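Long-range contacts in isoflavone reductase (Medicago sativa, PDB 2GAS), which catalyses the NADPH-dependent reduction of 2'-hydroxyisoflavones to chiral isoflavanones on the pathway to the pterocarpan phytoalexin medicarpin: residues L32-I37 with E61-D66; N3-L8 with A25-Y30; I79-A84 with S111-D116. All coordinates share one frame; numbering follows the deposited sequence.

Following the chain from the N terminus, interaction 2 comes first: strand 5-8 runs into helix 15-25 and returns as strand 29-33, closing a beta-alpha-beta unit. Interaction 1 closes the next loop, from the end of strand 29-33 over helix 42-54 to the end of strand 58-61. Interaction 3 follows, joining the end of strand 79-82 to the loop after strand 107-109. The three loops lie in series, neither nested nor crossed, yet all belong to one parallel sheet of order 3-2-1-4-5. Interaction 2 touches both others, through L32 on L6, I7 and L8 and through I81 on I5 and I7; interactions 1 and 3 do not touch.

Interaction 1: residues L32-I37 with E61-D66; sequences LVRKTI and EGDIND
At the C-terminal edge of the Rossmann sheet, where the parallel strands 29-33 and 58-61 run out into loops, V33 pairs with E61 and R34, assigned by similarity to NADP(+) binding, lies alongside D63. The strand pairing ends on V33 O. It accepts the N-H of G62 (N to O 3.2 Å), and E61 CA adds a CA-H...O contact to the same oxygen at 3.3 Å. V33 also has a backbone bond with L60, so its two bonds go to the residues before and after E61, as in a parallel pair.

R34 leaves the strand with its CG anti to the carbonyl carbon (chi1 -57°), which sets CG 3.2 Å from G62 O. The chain runs beside D63, both side chains pointing the same way, and CD sits 3.3 Å from D63 OD1. The bend at chi3 then places the guanidinium, whose NH2 makes a long salt bridge to the same oxygen at 3.5 Å, the guanidinium and carboxylate planes turned 28° apart.

Inside the fold, L32 packs against the glycine: CD1 lies 3.8 Å from G62 CA, while the other methyl, CD2, meets I64 CD1 at 3.8 Å. Both L32 and I64 also rest on L8 of strand 5-8. On the outer side, K35 crosses E61 at about a right angle and offers its CB and CG to the carboxylate; its amine bends away.

One carboxylate oxygen, D63 OD1, therefore lies beside the aliphatic part of R34 and one end of its guanidinium, which probably restricts where the group can swing. NH1 of R34 also lies close to that of R86, so positive charge gathers here, consistent with a site for the 2'-phosphate of NADP(+).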
ATOM      1  N   LEU A  32      10.308   7.260 -13.024  1.00 19.76           N
ATOM      2  CA  LEU A  32      11.416   6.493 -13.589  1.00 20.10           C
ATOM      3  C   LEU A  32      10.842   5.442 -14.524  1.00 22.20           C
ATOM      4  O   LEU A  32      10.055   4.585 -14.109  1.00 20.91           O
ATOM      5  CB  LEU A  32      12.221   5.802 -12.489  1.00 21.31           C
ATOM      6  CG  LEU A  32      13.542   5.172 -12.946  1.00 20.83           C
ATOM      7  CD1 LEU A  32      14.563   6.272 -13.240  1.00 22.12           C
ATOM      8  CD2 LEU A  32      14.066   4.253 -11.858  1.00 21.19           C
ATOM      9  N   VAL A  33      11.228   5.519 -15.792  1.00 21.80           N
ATOM     10  CA  VAL A  33      10.741   4.581 -16.790  1.00 25.97           C
ATOM     11  C   VAL A  33      11.852   4.150 -17.734  1.00 29.49           C
ATOM     12  O   VAL A  33      12.747   4.932 -18.057  1.00 31.03           O
ATOM     13  CB  VAL A  33       9.605   5.201 -17.634  1.00 27.24           C
ATOM     14  CG1 VAL A  33       8.365   5.413 -16.773  1.00 25.59           C
ATOM     15  CG2 VAL A  33      10.062   6.517 -18.225  1.00 29.50           C
ATOM     16  N   ARG A  34      11.780   2.898 -18.171  1.00 31.68           N
ATOM     17  CA  ARG A  34      12.756   2.346 -19.093  1.00 35.62           C
ATOM     18  C   ARG A  34      12.254   2.570 -20.518  1.00 36.80           C
ATOM     19  O   ARG A  34      11.116   2.232 -20.844  1.00 37.40           O
ATOM     20  CB  ARG A  34      12.934   0.846 -18.832  1.00 36.32           C
ATOM     21  CG  ARG A  34      13.350   0.519 -17.408  1.00 40.00           C
ATOM     22  CD  ARG A  34      13.678  -0.956 -17.230  1.00 41.99           C
ATOM     23  NE  ARG A  34      12.505  -1.821 -17.304  1.00 42.15           N
ATOM     24  CZ  ARG A  34      12.546  -3.138 -17.132  1.00 44.17           C
ATOM     25  NH1 ARG A  34      11.437  -3.859 -17.212  1.00 45.82           N
ATOM     26  NH2 ARG A  34      13.702  -3.736 -16.879  1.00 44.76           N
ATOM     27  N   LYS A  35      13.094   3.162 -21.358  1.00 39.69           N
ATOM     28  CA  LYS A  35      12.715   3.406 -22.742  1.00 41.58           C
ATOM     29  C   LYS A  35      13.129   2.216 -23.586  1.00 41.65           C
ATOM     30  O   LYS A  35      13.687   2.369 -24.673  1.00 43.66           O
ATOM     31  CB  LYS A  35      13.375   4.684 -23.269  1.00 43.37           C
ATOM     32  CG  LYS A  35      12.598   5.950 -22.943  1.00 45.70           C
ATOM     33  CD  LYS A  35      11.237   5.936 -23.627  1.00 46.70           C
ATOM     34  CE  LYS A  35      10.436   7.184 -23.300  1.00 47.67           C
ATOM     35  NZ  LYS A  35      10.171   7.289 -21.844  1.00 48.03           N
ATOM     36  N   THR A  36      12.855   1.027 -23.062  1.00 40.36           N
ATOM     37  CA  THR A  36      13.182  -0.213 -23.746  1.00 39.25           C
ATOM     38  C   THR A  36      11.950  -1.109 -23.763  1.00 36.37           C
ATOM     39  O   THR A  36      11.009  -0.899 -22.998  1.00 36.61           O
ATOM     40  CB  THR A  36      14.344  -0.947 -23.049  1.00 40.58           C
ATOM     41  OG1 THR A  36      14.719  -2.092 -23.824  1.00 42.97           O
ATOM     42  CG2 THR A  36      13.937  -1.392 -21.655  1.00 40.94           C
ATOM     43  N   ILE A  37      11.962  -2.105 -24.640  1.00 31.66           N
ATOM     44  CA  ILE A  37      10.837  -3.020 -24.770  1.00 26.77           C
ATOM     45  C   ILE A  37      10.883  -4.182 -23.784  1.00 26.60           C
ATOM     46  O   ILE A  37      11.820  -4.980 -23.790  1.00 26.33           O
ATOM     47  CB  ILE A  37      10.760  -3.571 -26.212  1.00 26.12           C
ATOM     48  CG1 ILE A  37      10.337  -2.448 -27.160  1.00 24.76           C
ATOM     49  CG2 ILE A  37       9.795  -4.751 -26.286  1.00 24.87           C
ATOM     50  CD1 ILE A  37      10.261  -2.861 -28.607  1.00 25.74           C
ATOM     51  N   GLU A  61      14.847   8.498 -17.583  1.00 27.01           N
ATOM     52  CA  GLU A  61      15.187   7.181 -18.104  1.00 30.06           C
ATOM     53  C   GLU A  61      16.110   6.413 -17.171  1.00 30.75           C
ATOM     54  O   GLU A  61      17.161   6.914 -16.769  1.00 31.34           O
ATOM     55  CB  GLU A  61      15.839   7.314 -19.483  1.00 32.07           C
ATOM     56  CG  GLU A  61      15.876   6.013 -20.271  1.00 37.46           C
ATOM     57  CD  GLU A  61      16.513   6.172 -21.639  1.00 39.70           C
ATOM     58  OE1 GLU A  61      16.158   7.132 -22.357  1.00 41.38           O
ATOM     59  OE2 GLU A  61      17.360   5.329 -22.000  1.00 41.93           O
ATOM     60  N   GLY A  62      15.716   5.193 -16.826  1.00 32.06           N
ATOM     61  CA  GLY A  62      16.539   4.394 -15.941  1.00 33.20           C
ATOM     62  C   GLY A  62      15.889   3.102 -15.501  1.00 34.44           C
ATOM     63  O   GLY A  62      14.690   2.891 -15.695  1.00 33.84           O
ATOM     64  N   ASP A  63      16.695   2.235 -14.903  1.00 35.42           N
ATOM     65  CA  ASP A  63      16.226   0.947 -14.415  1.00 37.87           C
ATOM     66  C   ASP A  63      16.829   0.670 -13.044  1.00 37.98           C
ATOM     67  O   ASP A  63      18.028   0.853 -12.833  1.00 38.13           O
ATOM     68  CB  ASP A  63      16.623  -0.163 -15.394  1.00 40.44           C
ATOM     69  CG  ASP A  63      16.340  -1.551 -14.849  1.00 42.42           C
ATOM     70  OD1 ASP A  63      15.203  -1.794 -14.389  1.00 44.80           O
ATOM     71  OD2 ASP A  63      17.255  -2.400 -14.884  1.00 44.02           O
ATOM     72  N   ILE A  64      15.988   0.233 -12.115  1.00 38.15           N
ATOM     73  CA  ILE A  64      16.429  -0.073 -10.759  1.00 38.76           C
ATOM     74  C   ILE A  64      17.684  -0.942 -10.781  1.00 38.61           C
ATOM     75  O   ILE A  64      18.489  -0.906  -9.849  1.00 38.30           O
ATOM     76  CB  ILE A  64      15.327  -0.823  -9.971  1.00 39.17           C
ATOM     77  CG1 ILE A  64      14.017  -0.034 -10.022  1.00 40.75           C
ATOM     78  CG2 ILE A  64      15.771  -1.049  -8.532  1.00 39.41           C
ATOM     79  CD1 ILE A  64      14.108   1.367  -9.461  1.00 40.48           C
ATOM     80  N   ASN A  65      17.849  -1.717 -11.847  1.00 38.80           N
ATOM     81  CA  ASN A  65      19.003  -2.598 -11.974  1.00 39.10           C
ATOM     82  C   ASN A  65      20.182  -1.972 -12.719  1.00 38.82           C
ATOM     83  O   ASN A  65      21.167  -2.646 -13.014  1.00 39.21           O
ATOM     84  CB  ASN A  65      18.591  -3.907 -12.652  1.00 42.55           C
ATOM     85  CG  ASN A  65      17.603  -4.706 -11.822  1.00 45.23           C
ATOM     86  OD1 ASN A  65      16.458  -4.293 -11.626  1.00 47.62           O
ATOM     87  ND2 ASN A  65      18.045  -5.854 -11.321  1.00 46.64           N
ATOM     88  N   ASP A  66      20.073  -0.685 -13.027  1.00 37.06           N
ATOM     89  CA  ASP A  66      21.148   0.029 -13.707  1.00 35.41           C
ATOM     90  C   ASP A  66      21.562   1.180 -12.793  1.00 33.68           C
ATOM     91  O   ASP A  66      21.051   2.295 -12.900  1.00 31.11           O
ATOM     92  CB  ASP A  66      20.673   0.559 -15.061  1.00 38.51           C
ATOM     93  CG  ASP A  66      21.807   1.137 -15.889  1.00 39.81           C
ATOM     94  OD1 ASP A  66      21.577   1.454 -17.076  1.00 43.13           O
ATOM     95  OD2 ASP A  66      22.927   1.277 -15.357  1.00 41.99           O
TER

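Interaction 2: residues N3-L8 with A25-Y30; sequences NKILIL and AGNPTY
Strands 5-8 and 29-33 pair in parallel, I5 opposite T29 and L6 opposite Y30, through a ladder of backbone bonds: I5 N to P28 O (3.1 Å), Y30 N to I5 O (2.8 Å) and I7 N to Y30 O (2.9 Å). This closes the beta-alpha-beta unit whose crossover is helix 15-25. Ahead of the strands, the side chain of N27 prolongs the ladder: its ND2 donates to N3 O at 3.1 Å, almost straight (173°) and in the plane of its own amide. CD1 of I5 packs beside that amide, 3.5 Å from ND2.

On the sheet face of L6 and Y30, the tyrosine side chain runs obliquely across that of K4. Its CE1 meets K4 CB at 3.8 Å and its OH lies 3.6 Å from K4 CD, while L6 CD1 touches Y30 CB. The lysine chain bends at chi3 (-66°), carrying NZ to the carbonyl of Q76.

T29 OG1 bonds both N27 O and S22. The buried amide of N27 gives hydrogen bonds through ND2 to the backbone O of N3 and the side-chain OD1 of N203, which probably fixes its rotation where the pairing begins.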
ATOM      1  N   ASN A   3       9.196  20.536  -3.303  1.00 30.26           N
ATOM      2  CA  ASN A   3       9.794  19.205  -3.353  1.00 27.46           C
ATOM      3  C   ASN A   3       9.582  18.492  -4.683  1.00 23.39           C
ATOM      4  O   ASN A   3       8.449  18.333  -5.142  1.00 21.83           O
ATOM      5  CB  ASN A   3       9.236  18.315  -2.235  1.00 29.79           C
ATOM      6  CG  ASN A   3       9.564  18.834  -0.854  1.00 33.03           C
ATOM      7  OD1 ASN A   3      10.732  18.967  -0.489  1.00 34.74           O
ATOM      8  ND2 ASN A   3       8.531  19.126  -0.072  1.00 35.82           N
ATOM      9  N   LYS A   4      10.683  18.066  -5.294  1.00 20.70           N
ATOM     10  CA  LYS A   4      10.631  17.326  -6.547  1.00 19.27           C
ATOM     11  C   LYS A   4      10.492  15.868  -6.129  1.00 19.12           C
ATOM     12  O   LYS A   4      11.345  15.342  -5.419  1.00 19.60           O
ATOM     13  CB  LYS A   4      11.920  17.543  -7.344  1.00 20.25           C
ATOM     14  CG  LYS A   4      12.068  18.976  -7.856  1.00 22.46           C
ATOM     15  CD  LYS A   4      13.391  19.190  -8.580  1.00 26.89           C
ATOM     16  CE  LYS A   4      14.572  19.053  -7.633  1.00 31.02           C
ATOM     17  NZ  LYS A   4      15.868  19.358  -8.308  1.00 36.40           N
ATOM     18  N   ILE A   5       9.410  15.230  -6.567  1.00 17.43           N
ATOM     19  CA  ILE A   5       9.116  13.848  -6.198  1.00 16.00           C
ATOM     20  C   ILE A   5       9.277  12.844  -7.342  1.00 17.12           C
ATOM     21  O   ILE A   5       8.668  12.990  -8.405  1.00 17.42           O
ATOM     22  CB  ILE A   5       7.665  13.749  -5.646  1.00 17.00           C
ATOM     23  CG1 ILE A   5       7.498  14.710  -4.465  1.00 17.26           C
ATOM     24  CG2 ILE A   5       7.350  12.309  -5.209  1.00 15.84           C
ATOM     25  CD1 ILE A   5       6.091  14.769  -3.902  1.00 18.91           C
ATOM     26  N   LEU A   6      10.098  11.821  -7.106  1.00 16.84           N
ATOM     27  CA  LEU A   6      10.349  10.770  -8.088  1.00 17.29           C
ATOM     28  C   LEU A   6       9.625   9.499  -7.663  1.00 16.21           C
ATOM     29  O   LEU A   6       9.796   9.026  -6.536  1.00 17.19           O
ATOM     30  CB  LEU A   6      11.849  10.474  -8.182  1.00 17.19           C
ATOM     31  CG  LEU A   6      12.240   9.268  -9.043  1.00 17.94           C
ATOM     32  CD1 LEU A   6      11.819   9.500 -10.491  1.00 18.34           C
ATOM     33  CD2 LEU A   6      13.746   9.047  -8.952  1.00 18.82           C
ATOM     34  N   ILE A   7       8.832   8.949  -8.572  1.00 16.74           N
ATOM     35  CA  ILE A   7       8.088   7.728  -8.295  1.00 15.53           C
ATOM     36  C   ILE A   7       8.652   6.544  -9.067  1.00 16.11           C
ATOM     37  O   ILE A   7       8.700   6.560 -10.299  1.00 17.08           O
ATOM     38  CB  ILE A   7       6.592   7.872  -8.681  1.00 15.12           C
ATOM     39  CG1 ILE A   7       5.943   8.991  -7.862  1.00 18.12           C
ATOM     40  CG2 ILE A   7       5.866   6.541  -8.486  1.00 17.60           C
ATOM     41  CD1 ILE A   7       6.130   8.838  -6.378  1.00 25.47           C
ATOM     42  N   LEU A   8       9.093   5.526  -8.333  1.00 15.26           N
ATOM     43  CA  LEU A   8       9.602   4.300  -8.940  1.00 15.43           C
ATOM     44  C   LEU A   8       8.376   3.383  -9.007  1.00 15.07           C
ATOM     45  O   LEU A   8       7.549   3.389  -8.088  1.00 17.64           O
ATOM     46  CB  LEU A   8      10.697   3.695  -8.060  1.00 18.12           C
ATOM     47  CG  LEU A   8      11.789   4.680  -7.619  1.00 22.93           C
ATOM     48  CD1 LEU A   8      12.787   3.965  -6.719  1.00 26.03           C
ATOM     49  CD2 LEU A   8      12.493   5.266  -8.827  1.00 24.29           C
ATOM     50  N   ALA A  25      -1.320  17.840  -6.214  1.00 19.66           N
ATOM     51  CA  ALA A  25      -0.790  18.690  -5.156  1.00 20.81           C
ATOM     52  C   ALA A  25       0.050  19.836  -5.710  1.00 22.91           C
ATOM     53  O   ALA A  25       0.271  20.837  -5.028  1.00 24.20           O
ATOM     54  CB  ALA A  25       0.045  17.859  -4.194  1.00 21.09           C
ATOM     55  N   GLY A  26       0.527  19.673  -6.941  1.00 22.57           N
ATOM     56  CA  GLY A  26       1.327  20.707  -7.576  1.00 23.40           C
ATOM     57  C   GLY A  26       2.828  20.494  -7.504  1.00 23.25           C
ATOM     58  O   GLY A  26       3.601  21.375  -7.880  1.00 24.86           O
ATOM     59  N   ASN A  27       3.256  19.330  -7.023  1.00 20.93           N
ATOM     60  CA  ASN A  27       4.684  19.048  -6.930  1.00 21.04           C
ATOM     61  C   ASN A  27       5.305  18.748  -8.278  1.00 20.08           C
ATOM     62  O   ASN A  27       4.652  18.184  -9.156  1.00 21.57           O
ATOM     63  CB  ASN A  27       4.965  17.810  -6.074  1.00 20.51           C
ATOM     64  CG  ASN A  27       4.659  18.015  -4.622  1.00 19.66           C
ATOM     65  OD1 ASN A  27       3.501  18.006  -4.218  1.00 21.84           O
ATOM     66  ND2 ASN A  27       5.701  18.198  -3.821  1.00 20.44           N
ATOM     67  N   PRO A  28       6.575  19.145  -8.471  1.00 21.61           N
ATOM     68  CA  PRO A  28       7.207  18.830  -9.753  1.00 21.40           C
ATOM     69  C   PRO A  28       7.255  17.305  -9.635  1.00 19.97           C
ATOM     70  O   PRO A  28       7.789  16.776  -8.654  1.00 20.19           O
ATOM     71  CB  PRO A  28       8.589  19.458  -9.618  1.00 22.93           C
ATOM     72  CG  PRO A  28       8.320  20.659  -8.768  1.00 22.53           C
ATOM     73  CD  PRO A  28       7.385  20.110  -7.704  1.00 21.99           C
ATOM     74  N   THR A  29       6.694  16.604 -10.612  1.00 18.92           N
ATOM     75  CA  THR A  29       6.616  15.151 -10.550  1.00 17.65           C
ATOM     76  C   THR A  29       7.446  14.436 -11.602  1.00 18.25           C
ATOM     77  O   THR A  29       7.386  14.772 -12.782  1.00 18.83           O
ATOM     78  CB  THR A  29       5.135  14.735 -10.653  1.00 17.38           C
ATOM     79  OG1 THR A  29       4.380  15.475  -9.684  1.00 16.85           O
ATOM     80  CG2 THR A  29       4.961  13.254 -10.384  1.00 16.38           C
ATOM     81  N   TYR A  30       8.217  13.446 -11.154  1.00 18.38           N
ATOM     82  CA  TYR A  30       9.092  12.663 -12.020  1.00 18.45           C
ATOM     83  C   TYR A  30       8.762  11.178 -11.911  1.00 17.56           C
ATOM     84  O   TYR A  30       8.391  10.701 -10.841  1.00 17.57           O
ATOM     85  CB  TYR A  30      10.555  12.874 -11.610  1.00 18.30           C
ATOM     86  CG  TYR A  30      11.038  14.307 -11.672  1.00 19.40           C
ATOM     87  CD1 TYR A  30      10.547  15.275 -10.795  1.00 21.68           C
ATOM     88  CD2 TYR A  30      11.989  14.694 -12.612  1.00 21.86           C
ATOM     89  CE1 TYR A  30      10.993  16.598 -10.856  1.00 23.08           C
ATOM     90  CE2 TYR A  30      12.440  16.010 -12.684  1.00 24.18           C
ATOM     91  CZ  TYR A  30      11.939  16.955 -11.807  1.00 23.88           C
ATOM     92  OH  TYR A  30      12.374  18.259 -11.894  1.00 25.97           O
TER

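Interaction 3: residues I79-A84 with S111-D116; sequences IVICAA and SEFGLD
F113 and S111 pack round the end of strand 79-82 and the residues that follow it, just beyond the C-terminal edge of the parallel Rossmann sheet. The phenyl ring presents its edge to the strand. CE1 comes within 3.5 Å of C82 O, which lies near the ring plane, and CZ meets the CG2 methyl of I81 at 4.1 Å, the two side chains crossing at about a right angle. Further along the ring, CD1 packs on the CB of A84 at 4.0 Å. The ring reaches this place with CG of F113 standing anti to its carbonyl carbon (chi1 -56°); the backbone here has a positive phi (56°).

S111 meets the same strand end through the backbone oxygen of C82. Its CA makes a CA-H...O contact with C82 O at 3.2 Å, bent to 132°, so this carbonyl oxygen meets C-H groups of both S111 and F113. S111 OG packs against A84, 3.3 Å from its CA and 3.5 Å from its CB; no hydrogen bond joins the two segments, and the fit rests on these van der Waals and C-H contacts.

In the next shell, V194 and T198 of helix 191-202 pack on the F113 ring, and Q92 accepts the N-H of S111. E112, whose CB points away from the strand, forms a salt bridge through OE1 with R137, an NADP(+)-binding residue by similarity. On the strand side, A83 lies near G15 of the inferred dinucleotide-binding loop, consistent with a place between the cofactor site and the catalytic lysine. That lysine, the inferred proton acceptor K133, donates a hydrogen bond from NZ to E112 O and a weak one to S111 O.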
ATOM      1  N   ILE A  79      12.616  13.861  -3.197  1.00 17.34           N
ATOM      2  CA  ILE A  79      11.940  12.742  -2.548  1.00 17.42           C
ATOM      3  C   ILE A  79      11.810  11.553  -3.488  1.00 16.31           C
ATOM      4  O   ILE A  79      11.459  11.707  -4.658  1.00 16.19           O
ATOM      5  CB  ILE A  79      10.538  13.180  -2.066  1.00 18.32           C
ATOM      6  CG1 ILE A  79      10.685  14.356  -1.095  1.00 18.79           C
ATOM      7  CG2 ILE A  79       9.816  12.008  -1.391  1.00 17.65           C
ATOM      8  CD1 ILE A  79       9.371  14.967  -0.656  1.00 21.46           C
ATOM      9  N   VAL A  80      12.104  10.367  -2.968  1.00 13.58           N
ATOM     10  CA  VAL A  80      12.038   9.143  -3.754  1.00 15.33           C
ATOM     11  C   VAL A  80      10.999   8.210  -3.143  1.00 16.33           C
ATOM     12  O   VAL A  80      11.055   7.895  -1.953  1.00 14.16           O
ATOM     13  CB  VAL A  80      13.411   8.434  -3.775  1.00 16.41           C
ATOM     14  CG1 VAL A  80      13.317   7.144  -4.566  1.00 16.88           C
ATOM     15  CG2 VAL A  80      14.465   9.354  -4.370  1.00 15.46           C
ATOM     16  N   ILE A  81      10.045   7.786  -3.962  1.00 14.22           N
ATOM     17  CA  ILE A  81       8.987   6.891  -3.510  1.00 14.95           C
ATOM     18  C   ILE A  81       9.025   5.583  -4.286  1.00 15.75           C
ATOM     19  O   ILE A  81       8.879   5.580  -5.505  1.00 14.64           O
ATOM     20  CB  ILE A  81       7.600   7.530  -3.708  1.00 14.14           C
ATOM     21  CG1 ILE A  81       7.526   8.843  -2.921  1.00 16.51           C
ATOM     22  CG2 ILE A  81       6.509   6.561  -3.259  1.00 14.93           C
ATOM     23  CD1 ILE A  81       6.227   9.612  -3.103  1.00 18.92           C
ATOM     24  N   CYS A  82       9.236   4.475  -3.580  1.00 15.53           N
ATOM     25  CA  CYS A  82       9.256   3.170  -4.232  1.00 17.10           C
ATOM     26  C   CYS A  82       7.860   2.569  -4.099  1.00 17.81           C
ATOM     27  O   CYS A  82       7.526   1.945  -3.088  1.00 16.87           O
ATOM     28  CB  CYS A  82      10.287   2.255  -3.574  1.00 20.52           C
ATOM     29  SG  CYS A  82      10.586   0.769  -4.537  1.00 26.33           S
ATOM     30  N   ALA A  83       7.038   2.769  -5.126  1.00 17.72           N
ATOM     31  CA  ALA A  83       5.670   2.273  -5.120  1.00 19.43           C
ATOM     32  C   ALA A  83       5.626   0.757  -5.202  1.00 21.19           C
ATOM     33  O   ALA A  83       6.303   0.150  -6.036  1.00 23.33           O
ATOM     34  CB  ALA A  83       4.890   2.887  -6.280  1.00 18.29           C
ATOM     35  N   ALA A  84       4.825   0.151  -4.331  1.00 22.18           N
ATOM     36  CA  ALA A  84       4.692  -1.298  -4.302  1.00 22.72           C
ATOM     37  C   ALA A  84       4.141  -1.818  -5.625  1.00 23.67           C
ATOM     38  O   ALA A  84       3.282  -1.185  -6.246  1.00 23.58           O
ATOM     39  CB  ALA A  84       3.786  -1.717  -3.153  1.00 25.03           C
ATOM     40  N   SER A 111       9.036   0.509  -0.259  1.00 15.69           N
ATOM     41  CA  SER A 111       7.858  -0.230  -0.701  1.00 16.46           C
ATOM     42  C   SER A 111       7.084  -0.845   0.463  1.00 15.84           C
ATOM     43  O   SER A 111       7.180  -2.041   0.737  1.00 16.78           O
ATOM     44  CB  SER A 111       8.281  -1.318  -1.699  1.00 17.15           C
ATOM     45  OG  SER A 111       7.157  -1.984  -2.243  1.00 19.46           O
ATOM     46  N   GLU A 112       6.314  -0.003   1.143  1.00 15.02           N
ATOM     47  CA  GLU A 112       5.511  -0.423   2.279  1.00 14.11           C
ATOM     48  C   GLU A 112       4.093  -0.606   1.758  1.00 14.29           C
ATOM     49  O   GLU A 112       3.781  -1.630   1.159  1.00 15.28           O
ATOM     50  CB  GLU A 112       5.572   0.653   3.364  1.00 14.79           C
ATOM     51  CG  GLU A 112       6.947   0.776   4.040  1.00 15.83           C
ATOM     52  CD  GLU A 112       7.149  -0.260   5.129  1.00 17.55           C
ATOM     53  OE1 GLU A 112       6.133  -0.729   5.685  1.00 17.81           O
ATOM     54  OE2 GLU A 112       8.316  -0.591   5.446  1.00 17.79           O
ATOM     55  N   PHE A 113       3.246   0.391   1.985  1.00 14.56           N
ATOM     56  CA  PHE A 113       1.874   0.364   1.490  1.00 15.01           C
ATOM     57  C   PHE A 113       1.047  -0.848   1.908  1.00 17.07           C
ATOM     58  O   PHE A 113       0.289  -1.420   1.116  1.00 18.32           O
ATOM     59  CB  PHE A 113       1.893   0.512  -0.040  1.00 15.07           C
ATOM     60  CG  PHE A 113       2.619   1.741  -0.505  1.00 15.54           C
ATOM     61  CD1 PHE A 113       3.943   1.667  -0.939  1.00 14.74           C
ATOM     62  CD2 PHE A 113       2.008   2.994  -0.426  1.00 14.28           C
ATOM     63  CE1 PHE A 113       4.653   2.815  -1.279  1.00 16.36           C
ATOM     64  CE2 PHE A 113       2.713   4.149  -0.764  1.00 15.35           C
ATOM     65  CZ  PHE A 113       4.040   4.060  -1.191  1.00 16.87           C
ATOM     66  N   GLY A 114       1.194  -1.218   3.173  1.00 16.12           N
ATOM     67  CA  GLY A 114       0.455  -2.330   3.734  1.00 16.98           C
ATOM     68  C   GLY A 114       0.378  -2.131   5.232  1.00 16.52           C
ATOM     69  O   GLY A 114       0.286  -1.002   5.713  1.00 17.02           O
ATOM     70  N   LEU A 115       0.411  -3.221   5.984  1.00 16.71           N
ATOM     71  CA  LEU A 115       0.355  -3.109   7.437  1.00 15.63           C
ATOM     72  C   LEU A 115       1.697  -2.594   7.947  1.00 15.42           C
ATOM     73  O   LEU A 115       2.647  -2.442   7.178  1.00 15.90           O
ATOM     74  CB  LEU A 115       0.058  -4.475   8.071  1.00 17.38           C
ATOM     75  CG  LEU A 115       1.220  -5.471   8.195  1.00 20.35           C
ATOM     76  CD1 LEU A 115       0.737  -6.714   8.919  1.00 22.00           C
ATOM     77  CD2 LEU A 115       1.757  -5.829   6.820  1.00 22.44           C
ATOM     78  N   ASP A 116       1.776  -2.303   9.240  1.00 15.42           N
ATOM     79  CA  ASP A 116       3.038  -1.860   9.823  1.00 16.77           C
ATOM     80  C   ASP A 116       3.813  -3.160  10.074  1.00 17.60           C
ATOM     81  O   ASP A 116       3.481  -3.913  10.990  1.00 18.14           O
ATOM     82  CB  ASP A 116       2.795  -1.122  11.144  1.00 17.10           C
ATOM     83  CG  ASP A 116       4.077  -0.609  11.758  1.00 16.90           C
ATOM     84  OD1 ASP A 116       5.151  -1.045  11.301  1.00 17.05           O
ATOM     85  OD2 ASP A 116       4.020   0.218  12.693  1.00 17.54           O
TER